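Local atomic coordinates of tetraacyldisaccharide 4'-kinase (Aquifex aeolicus, PDB entry 4ITL), a protein that probably transfers the gamma-phosphate of ATP to the 4'-position of a tetraacyldisaccharide 1-phosphate, forming lipid IVA in lipid A biosynthesis. Residues 30-35 against 116-121; 60-65 against 308-313; 67-72 against 111-116. One frame throughout, in Å; residues are numbered along the deposited sequence.

Contact 1. Residues 30-35 against 116-121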
loop_
_atom_site.group_PDB
_atom_site.type_symbol
_atom_site.label_atom_id
_atom_site.label_comp_id
_atom_site.label_asym_id
_atom_site.label_seq_id
_atom_site.Cartn_x
_atom_site.Cartn_y
_atom_site.Cartn_z
ATOM N N LYS A 30 -22.699 -5.258 12.892
ATOM C CA LYS A 30 -22.894 -5.990 11.665
ATOM C C LYS A 30 -21.609 -6.102 10.876
ATOM O O LYS A 30 -20.841 -5.128 10.713
ATOM C CB LYS A 30 -23.967 -5.375 10.767
ATOM C CG LYS A 30 -24.332 -6.356 9.671
ATOM C CD LYS A 30 -25.683 -6.136 9.057
ATOM C CE LYS A 30 -25.758 -4.872 8.199
ATOM N NZ LYS A 30 -27.047 -4.874 7.436
ATOM N N ILE A 31 -21.401 -7.308 10.373
ATOM C CA ILE A 31 -20.349 -7.578 9.437
ATOM C C ILE A 31 -21.024 -7.996 8.144
ATOM O O ILE A 31 -21.680 -9.003 8.117
ATOM C CB ILE A 31 -19.471 -8.703 9.950
ATOM C CG1 ILE A 31 -18.788 -8.283 11.250
ATOM C CG2 ILE A 31 -18.409 -9.033 8.929
ATOM C CD1 ILE A 31 -18.032 -9.388 11.891
ATOM N N LYS A 32 -20.883 -7.208 7.086
ATOM C CA LYS A 32 -21.572 -7.484 5.824
ATOM C C LYS A 32 -20.720 -8.356 4.905
ATOM O O LYS A 32 -19.492 -8.401 5.012
ATOM C CB LYS A 32 -21.877 -6.177 5.083
ATOM C CG LYS A 32 -22.613 -5.094 5.889
ATOM C CD LYS A 32 -23.069 -3.950 4.952
ATOM C CE LYS A 32 -22.868 -2.557 5.548
ATOM N NZ LYS A 32 -21.815 -1.650 4.873
ATOM N N LYS A 33 -21.356 -9.028 3.961
ATOM C CA LYS A 33 -20.631 -9.975 3.122
ATOM C C LYS A 33 -20.917 -9.813 1.647
ATOM O O LYS A 33 -22.072 -9.813 1.220
ATOM C CB LYS A 33 -20.946 -11.406 3.541
ATOM C CG LYS A 33 -20.223 -12.441 2.697
ATOM C CD LYS A 33 -19.993 -13.745 3.439
ATOM C CE LYS A 33 -19.672 -14.886 2.473
ATOM N NZ LYS A 33 -18.565 -14.595 1.511
ATOM N N LEU A 34 -19.838 -9.667 0.877
ATOM C CA LEU A 34 -19.913 -9.628 -0.568
ATOM C C LEU A 34 -19.977 -11.052 -1.089
ATOM O O LEU A 34 -19.402 -11.957 -0.507
ATOM C CB LEU A 34 -18.692 -8.931 -1.161
ATOM C CG LEU A 34 -18.648 -7.422 -0.960
ATOM C CD1 LEU A 34 -17.268 -6.819 -1.296
ATOM C CD2 LEU A 34 -19.778 -6.793 -1.794
ATOM N N PRO A 35 -20.672 -11.242 -2.205
ATOM C CA PRO A 35 -20.867 -12.559 -2.812
ATOM C C PRO A 35 -19.710 -13.058 -3.660
ATOM O O PRO A 35 -19.896 -14.009 -4.393
ATOM C CB PRO A 35 -22.131 -12.358 -3.655
ATOM C CG PRO A 35 -22.110 -10.906 -4.020
ATOM C CD PRO A 35 -21.496 -10.197 -2.843
ATOM N N SER A 116 -14.031 3.851 -2.275
ATOM C CA SER A 116 -15.169 4.189 -1.429
ATOM C C SER A 116 -14.769 4.165 0.039
ATOM O O SER A 116 -13.967 3.335 0.441
ATOM C CB SER A 116 -16.294 3.191 -1.675
ATOM O OG SER A 116 -17.497 3.625 -1.086
ATOM N N GLU A 117 -15.356 5.035 0.850
ATOM C CA GLU A 117 -15.167 4.957 2.301
ATOM C C GLU A 117 -15.758 3.640 2.827
ATOM O O GLU A 117 -15.182 2.920 3.653
ATOM C CB GLU A 117 -15.840 6.145 2.974
ATOM C CG GLU A 117 -15.268 6.467 4.338
ATOM C CD GLU A 117 -13.788 6.835 4.290
ATOM O OE1 GLU A 117 -13.300 7.293 3.230
ATOM O OE2 GLU A 117 -13.105 6.662 5.323
ATOM N N ASP A 118 -16.903 3.310 2.278
ATOM C CA ASP A 118 -17.597 2.082 2.639
ATOM C C ASP A 118 -17.258 1.032 1.591
ATOM O O ASP A 118 -17.761 1.085 0.456
ATOM C CB ASP A 118 -19.111 2.342 2.693
ATOM C CG ASP A 118 -19.846 1.280 3.473
ATOM O OD1 ASP A 118 -20.517 1.626 4.464
ATOM O OD2 ASP A 118 -19.742 0.092 3.107
ATOM N N ARG A 119 -16.393 0.088 1.957
ATOM C CA ARG A 119 -15.845 -0.859 0.991
ATOM C C ARG A 119 -16.929 -1.770 0.417
ATOM O O ARG A 119 -16.873 -2.112 -0.778
ATOM C CB ARG A 119 -14.784 -1.730 1.641
ATOM C CG ARG A 119 -13.420 -1.297 1.375
ATOM C CD ARG A 119 -13.209 0.095 1.882
ATOM N NE ARG A 119 -11.877 0.224 2.447
ATOM C CZ ARG A 119 -11.575 1.037 3.450
ATOM N NH1 ARG A 119 -12.508 1.825 3.987
ATOM N NH2 ARG A 119 -10.344 1.039 3.913
ATOM N N TYR A 120 -17.873 -2.182 1.269
ATOM C CA TYR A 120 -18.986 -3.031 0.831
ATOM C C TYR A 120 -19.713 -2.345 -0.338
ATOM O O TYR A 120 -19.939 -2.946 -1.398
ATOM C CB TYR A 120 -19.912 -3.339 2.017
ATOM C CG TYR A 120 -21.154 -4.153 1.668
ATOM C CD1 TYR A 120 -22.366 -3.536 1.463
ATOM C CD2 TYR A 120 -21.078 -5.530 1.496
ATOM C CE1 TYR A 120 -23.549 -4.291 1.140
ATOM C CE2 TYR A 120 -22.211 -6.284 1.164
ATOM C CZ TYR A 120 -23.429 -5.654 0.982
ATOM O OH TYR A 120 -24.497 -6.423 0.637
ATOM N N LYS A 121 -20.022 -1.060 -0.157
ATOM C CA LYS A 121 -20.638 -0.223 -1.202
ATOM C C LYS A 121 -19.791 -0.166 -2.478
ATOM O O LYS A 121 -20.305 -0.203 -3.593
ATOM C CB LYS A 121 -20.798 1.218 -0.702
ATOM C CG LYS A 121 -22.135 1.545 -0.137
ATOM C CD LYS A 121 -22.289 0.933 1.253
ATOM C CE LYS A 121 -23.750 1.084 1.833
ATOM N NZ LYS A 121 -24.020 0.230 3.065
#
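L34 and Y120 bring the backbones nearest here, with 6.8 Å between their CA atoms: residues 30-35, an irregular linker, pass beside the loop 116-118 and the opening turn of the helix that begins at 119. No hydrogen bond crosses between the two segments, and the Y120 ring does most of the joining. Its CG stands anti to the backbone N (chi1 177°), which carries the ring out from the helix toward the linker. The K32 chain crosses it at about a right angle and lays CD over one face, a CH-pi contact with CD 3.8 Å from the ring centroid and offset toward the rim. The K33 carbonyl instead meets the ring edge, with O 3.5 Å from Y120 CE2. L34 and Y120 slide past each other in opposite directions, L34 CD2 3.8 Å from Y120 CD2.

Lysine suits position 32 because its methylenes pack on the ring while bends in the chain at chi3 and chi4 carry the ammonium past the ring to D118. There NZ makes a salt bridge to D118 OD2 at 3.2 Å. D118 is also the N-cap of the helix, although the bond from K121 N to OD2 is weak at 3.5 Å. K121 NZ also comes to 3.4 Å of K32 NZ, and the nearby D118 carboxylate probably offsets the two charges. Replacing Y120 by an alanine would probably leave the K32 methylenes and L34 CD2 without the flat surface they pack against, setting the K32 chain freer to swing from D118.

Beyond the pair, K32 forms backbone hydrogen bonds with K145 and H147. The buried L34 reaches inward to L124 and L127 of helix 119-130 and to F135 of strand 134-137, fastening the linker that leads from helix 11-25 to strand 38-43 along this part of the fold.

Contact 2. Residues 60-65 against 308-313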
loop_
_atom_site.group_PDB
_atom_site.type_symbol
_atom_site.label_atom_id
_atom_site.label_comp_id
_atom_site.label_asym_id
_atom_site.label_seq_id
_atom_site.Cartn_x
_atom_site.Cartn_y
_atom_site.Cartn_z
ATOM N N ASP A 60 -0.732 -9.629 -9.080
ATOM C CA ASP A 60 0.008 -10.430 -10.055
ATOM C C ASP A 60 -0.123 -11.920 -9.842
ATOM O O ASP A 60 -0.200 -12.657 -10.821
ATOM C CB ASP A 60 1.492 -10.049 -10.111
ATOM C CG ASP A 60 1.717 -8.726 -10.828
ATOM O OD1 ASP A 60 1.039 -8.499 -11.863
ATOM O OD2 ASP A 60 2.549 -7.910 -10.359
ATOM N N LEU A 61 -0.245 -12.360 -8.596
ATOM C CA LEU A 61 -0.519 -13.764 -8.302
ATOM C C LEU A 61 -1.849 -14.160 -8.928
ATOM O O LEU A 61 -2.024 -15.285 -9.372
ATOM C CB LEU A 61 -0.553 -14.021 -6.799
ATOM C CG LEU A 61 0.774 -13.948 -6.056
ATOM C CD1 LEU A 61 0.608 -14.495 -4.652
ATOM C CD2 LEU A 61 1.856 -14.705 -6.799
ATOM N N LEU A 62 -2.785 -13.223 -8.941
ATOM C CA LEU A 62 -4.192 -13.507 -9.168
ATOM C C LEU A 62 -4.579 -13.244 -10.622
ATOM O O LEU A 62 -5.744 -13.061 -10.938
ATOM C CB LEU A 62 -5.062 -12.687 -8.222
ATOM C CG LEU A 62 -5.060 -13.181 -6.778
ATOM C CD1 LEU A 62 -5.803 -12.216 -5.880
ATOM C CD2 LEU A 62 -5.660 -14.571 -6.685
ATOM N N LYS A 63 -3.582 -13.204 -11.495
ATOM C CA LYS A 63 -3.732 -12.673 -12.848
ATOM C C LYS A 63 -4.727 -13.485 -13.664
ATOM O O LYS A 63 -5.278 -12.996 -14.642
ATOM C CB LYS A 63 -2.384 -12.630 -13.566
ATOM C CG LYS A 63 -1.637 -13.952 -13.578
ATOM C CD LYS A 63 -0.278 -13.826 -14.248
ATOM C CE LYS A 63 0.461 -12.576 -13.800
ATOM N NZ LYS A 63 1.937 -12.767 -13.734
ATOM N N ASP A 64 -4.929 -14.736 -13.274
ATOM C CA ASP A 64 -5.893 -15.615 -13.946
ATOM C C ASP A 64 -7.340 -15.280 -13.550
ATOM O O ASP A 64 -8.271 -15.888 -14.072
ATOM C CB ASP A 64 -5.591 -17.125 -13.729
ATOM C CG ASP A 64 -5.187 -17.481 -12.290
ATOM O OD1 ASP A 64 -4.565 -16.643 -11.590
ATOM O OD2 ASP A 64 -5.481 -18.640 -11.882
ATOM N N LYS A 65 -7.530 -14.312 -12.642
ATOM C CA LYS A 65 -8.881 -13.904 -12.219
ATOM C C LYS A 65 -9.145 -12.424 -12.531
ATOM O O LYS A 65 -8.213 -11.639 -12.698
ATOM C CB LYS A 65 -9.098 -14.139 -10.711
ATOM C CG LYS A 65 -8.429 -15.377 -10.115
ATOM C CD LYS A 65 -9.110 -16.680 -10.502
ATOM C CE LYS A 65 -10.481 -16.803 -9.879
ATOM N NZ LYS A 65 -11.017 -18.192 -9.970
ATOM N N LYS A 308 -1.205 -21.222 -2.072
ATOM C CA LYS A 308 -2.172 -22.230 -1.662
ATOM C C LYS A 308 -3.149 -21.604 -0.698
ATOM O O LYS A 308 -4.362 -21.795 -0.805
ATOM C CB LYS A 308 -1.469 -23.436 -1.021
ATOM C CG LYS A 308 -0.718 -24.321 -2.003
ATOM C CD LYS A 308 -0.015 -25.506 -1.318
ATOM C CE LYS A 308 1.357 -25.108 -0.791
ATOM N NZ LYS A 308 1.571 -25.570 0.605
ATOM N N LEU A 309 -2.613 -20.829 0.236
ATOM C CA LEU A 309 -3.434 -20.091 1.185
ATOM C C LEU A 309 -4.389 -19.158 0.457
ATOM O O LEU A 309 -5.541 -18.989 0.862
ATOM C CB LEU A 309 -2.515 -19.323 2.141
ATOM C CG LEU A 309 -3.106 -18.724 3.407
ATOM C CD1 LEU A 309 -3.765 -19.817 4.230
ATOM C CD2 LEU A 309 -2.007 -18.047 4.214
ATOM N N ILE A 310 -3.913 -18.543 -0.625
ATOM C CA ILE A 310 -4.710 -17.561 -1.341
ATOM C C ILE A 310 -5.796 -18.255 -2.195
ATOM O O ILE A 310 -6.924 -17.785 -2.279
ATOM C CB ILE A 310 -3.830 -16.652 -2.235
ATOM C CG1 ILE A 310 -3.124 -15.563 -1.415
ATOM C CG2 ILE A 310 -4.674 -15.903 -3.240
ATOM C CD1 ILE A 310 -1.917 -15.013 -2.133
ATOM N N TYR A 311 -5.464 -19.374 -2.824
ATOM C CA TYR A 311 -6.429 -20.009 -3.727
ATOM C C TYR A 311 -7.562 -20.753 -3.010
ATOM O O TYR A 311 -8.649 -20.890 -3.577
ATOM C CB TYR A 311 -5.749 -20.856 -4.817
ATOM C CG TYR A 311 -5.463 -20.008 -6.075
ATOM C CD1 TYR A 311 -6.320 -20.018 -7.169
ATOM C CD2 TYR A 311 -4.378 -19.166 -6.137
ATOM C CE1 TYR A 311 -6.076 -19.235 -8.300
ATOM C CE2 TYR A 311 -4.128 -18.383 -7.256
ATOM C CZ TYR A 311 -4.981 -18.413 -8.332
ATOM O OH TYR A 311 -4.707 -17.641 -9.449
ATOM N N ARG A 312 -7.351 -21.120 -1.743
ATOM C CA ARG A 312 -8.396 -21.785 -0.946
ATOM C C ARG A 312 -9.666 -20.986 -0.898
ATOM O O ARG A 312 -10.732 -21.552 -0.697
ATOM C CB ARG A 312 -7.979 -22.048 0.511
ATOM C CG ARG A 312 -6.921 -23.096 0.676
ATOM C CD ARG A 312 -7.470 -24.504 0.435
ATOM N NE ARG A 312 -6.428 -25.528 0.552
ATOM C CZ ARG A 312 -5.321 -25.580 -0.193
ATOM N NH1 ARG A 312 -4.447 -26.562 -0.002
ATOM N NH2 ARG A 312 -5.075 -24.667 -1.131
ATOM N N ILE A 313 -9.567 -19.669 -1.047
ATOM C CA ILE A 313 -10.748 -18.829 -0.885
ATOM C C ILE A 313 -11.770 -19.007 -2.014
ATOM O O ILE A 313 -12.929 -18.620 -1.871
ATOM C CB ILE A 313 -10.416 -17.335 -0.806
ATOM C CG1 ILE A 313 -9.986 -16.813 -2.180
ATOM C CG2 ILE A 313 -9.345 -17.097 0.257
ATOM C CD1 ILE A 313 -9.643 -15.287 -2.166
#
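Y311 and I310 reach across from the C-terminal helix to meet residues 61-64, and most of the secure contacts are apolar. L61 and I310 cross at about a right angle, CD1 against CD1 at 3.6 Å. L62 extends CD2 between two partners, 3.8 Å from I310 CG2 and 4.1 Å from Y311 CE2. It slides past the tyrosine in the opposite direction. Branched side chains serve well here: I310 offers CD1 to one leucine and CG2 to the next.

The polar part is less certain. The D64 carboxylate meets the phenol end of Y311 with its plane only 30° from that of the ring. D64 OD2 lies 2.7 Å from Y311 OH, while OD1 is modelled too close to it, leaving the detail of this pairing doubtful.

Behind these groups, a type I beta turn from L62 to K65 places D64 opposite the tyrosine, closed by K65 N to L62 O at 2.8 Å. On the other side, R312 N bonds to K308 O at 3.2 Å. F314 backs the contact from the same chain: its ring meets that of Y311, touches L62 and takes a cation-pi contact from K65. Deeper in, the apolar side chains rest on neighbouring strands: I39 of strand 38-43 touches both L62 and I310, V134 of strand 134-137 meets L62, and L150 of strand 150-155 meets I310.

The fold is of the P-loop NTPase type. Helix 51-61 starts at the predicted ATP-binding loop, and this contact lies at its far end, where helix 303-311 joins it in covering strands of the nucleotide-binding domain.

Contact 3. Residues 67-72 against 111-116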
loop_
_atom_site.group_PDB
_atom_site.type_symbol
_atom_site.label_atom_id
_atom_site.label_comp_id
_atom_site.label_asym_id
_atom_site.label_seq_id
_atom_site.Cartn_x
_atom_site.Cartn_y
_atom_site.Cartn_z
ATOM N N VAL A 67 -9.748 -9.112 -11.138
ATOM C CA VAL A 67 -9.453 -8.542 -9.828
ATOM C C VAL A 67 -9.894 -7.092 -9.715
ATOM O O VAL A 67 -9.702 -6.288 -10.631
ATOM C CB VAL A 67 -7.928 -8.552 -9.568
ATOM C CG1 VAL A 67 -7.599 -7.920 -8.188
ATOM C CG2 VAL A 67 -7.380 -9.966 -9.667
ATOM N N CYS A 68 -10.447 -6.745 -8.568
ATOM C CA CYS A 68 -10.775 -5.358 -8.274
ATOM C C CYS A 68 -10.242 -5.000 -6.900
ATOM O O CYS A 68 -10.427 -5.738 -5.912
ATOM C CB CYS A 68 -12.282 -5.134 -8.346
ATOM S SG CYS A 68 -12.818 -3.457 -8.056
ATOM N N ILE A 69 -9.550 -3.868 -6.834
ATOM C CA ILE A 69 -8.977 -3.393 -5.574
ATOM C C ILE A 69 -9.981 -2.395 -5.019
ATOM O O ILE A 69 -10.480 -1.551 -5.765
ATOM C CB ILE A 69 -7.652 -2.704 -5.832
ATOM C CG1 ILE A 69 -6.618 -3.744 -6.252
ATOM C CG2 ILE A 69 -7.159 -2.014 -4.581
ATOM C CD1 ILE A 69 -5.378 -3.138 -6.862
ATOM N N LEU A 70 -10.357 -2.558 -3.749
ATOM C CA LEU A 70 -11.228 -1.618 -3.061
ATOM C C LEU A 70 -10.437 -0.786 -2.094
ATOM O O LEU A 70 -9.822 -1.305 -1.123
ATOM C CB LEU A 70 -12.347 -2.334 -2.296
ATOM C CG LEU A 70 -13.257 -3.208 -3.134
ATOM C CD1 LEU A 70 -14.191 -3.951 -2.137
ATOM C CD2 LEU A 70 -13.998 -2.425 -4.204
ATOM N N SER A 71 -10.456 0.518 -2.345
ATOM C CA SER A 71 -9.572 1.423 -1.667
ATOM C C SER A 71 -10.415 2.549 -1.106
ATOM O O SER A 71 -11.532 2.807 -1.559
ATOM C CB SER A 71 -8.517 1.908 -2.699
ATOM O OG SER A 71 -7.604 2.803 -2.109
ATOM N N ARG A 72 -9.946 3.137 -0.014
ATOM C CA ARG A 72 -10.447 4.419 0.479
ATOM C C ARG A 72 -10.156 5.605 -0.444
ATOM O O ARG A 72 -10.971 6.509 -0.554
ATOM C CB ARG A 72 -9.944 4.695 1.888
ATOM C CG ARG A 72 -10.935 5.457 2.743
ATOM C CD ARG A 72 -10.683 5.206 4.216
ATOM N NE ARG A 72 -9.316 5.564 4.590
ATOM C CZ ARG A 72 -8.512 4.847 5.375
ATOM N NH1 ARG A 72 -7.291 5.298 5.628
ATOM N NH2 ARG A 72 -8.903 3.696 5.914
ATOM N N VAL A 111 -6.137 -4.708 -13.779
ATOM C CA VAL A 111 -6.938 -4.731 -12.519
ATOM C C VAL A 111 -7.936 -3.562 -12.476
ATOM O O VAL A 111 -7.663 -2.528 -13.055
ATOM C CB VAL A 111 -5.951 -4.620 -11.303
ATOM C CG1 VAL A 111 -6.629 -4.357 -10.009
ATOM C CG2 VAL A 111 -5.078 -5.882 -11.215
ATOM N N SER A 112 -9.088 -3.713 -11.836
ATOM C CA SER A 112 -9.955 -2.554 -11.589
ATOM C C SER A 112 -9.660 -1.974 -10.231
ATOM O O SER A 112 -9.125 -2.669 -9.377
ATOM C CB SER A 112 -11.432 -2.916 -11.693
ATOM O OG SER A 112 -11.689 -3.386 -13.003
ATOM N N VAL A 113 -9.968 -0.685 -10.060
ATOM C CA VAL A 113 -9.751 -0.011 -8.796
ATOM C C VAL A 113 -10.977 0.822 -8.513
ATOM O O VAL A 113 -11.438 1.568 -9.382
ATOM C CB VAL A 113 -8.509 0.889 -8.792
ATOM C CG1 VAL A 113 -8.372 1.607 -7.457
ATOM C CG2 VAL A 113 -7.244 0.098 -9.106
ATOM N N VAL A 114 -11.520 0.668 -7.304
ATOM C CA VAL A 114 -12.665 1.451 -6.868
ATOM C C VAL A 114 -12.335 2.130 -5.566
ATOM O O VAL A 114 -11.783 1.507 -4.672
ATOM C CB VAL A 114 -13.890 0.560 -6.665
ATOM C CG1 VAL A 114 -15.032 1.322 -6.008
ATOM C CG2 VAL A 114 -14.304 -0.023 -7.980
ATOM N N ALA A 115 -12.706 3.394 -5.431
ATOM C CA ALA A 115 -12.538 4.088 -4.167
ATOM C C ALA A 115 -13.882 4.343 -3.499
ATOM O O ALA A 115 -14.760 4.964 -4.081
ATOM C CB ALA A 115 -11.811 5.398 -4.392
ATOM N N SER A 116 -14.031 3.851 -2.275
ATOM C CA SER A 116 -15.169 4.189 -1.429
ATOM C C SER A 116 -14.769 4.165 0.039
ATOM O O SER A 116 -13.967 3.335 0.441
ATOM C CB SER A 116 -16.294 3.191 -1.675
ATOM O OG SER A 116 -17.497 3.625 -1.086
#
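I69 N gives its hydrogen to S112 O at 2.8 Å, and C68 CA brings a CH to the same oxygen at 3.3 Å. This is one rung of a parallel ladder: S112 N bonds to V67 O, V114 N to I69 O, S71 N to V114 O, and S116 N to S71 O at 2.8 Å. The donor on I69 O lies almost on the line of the carbonyl bond, at 173°. The strand axes cross at -22°, the usual twist of a parallel pair.

On the face carrying C68 and L70, V114 packs beside both. Its CG2 lies 3.7 Å from C68 SG, and its CB 3.9 Å from L70 CD2. Helix 119-130 covers this face. Across the sheet, I69 stretches CD1 to within 3.6 Å of V111 CG1, while helix 99-107 packs on I69, S71 and V113.

Beta-branched residues suit such extended strands, and serine is tolerated here because its hydroxyl is satisfied: S112 OG accepts from Y87 N, and S116 OG bonds to T81 OG1. Thus five amides are satisfied within the pair, C68, L70 and V113 bond to the outer strands, and mainly apolar side chains, with satisfied serines among them, meet the helices.

Overall arrangement
Strand 67-71 connects the three contacts. Contact 1 shares S116 with contact 3, their centres about 13 Å apart, because strand 112-115 leads into helix 119-130. They also pack directly, L34 CD1 lying 4.3 Å from L70 CD1. Contact 2 meets the start of the strand, with L62 O 3.7 Å from V67 CG2; the centres of contacts 2 and 3 are about 17 Å apart. Contacts 1 and 2 do not touch, their nearest atoms being about 8 Å apart. Contact 3 comes near the nucleotide through R72: its side chain, poorly ordered, is about 7 Å from the bound ATP analogue and from the side chain of K51, predicted to bind ATP.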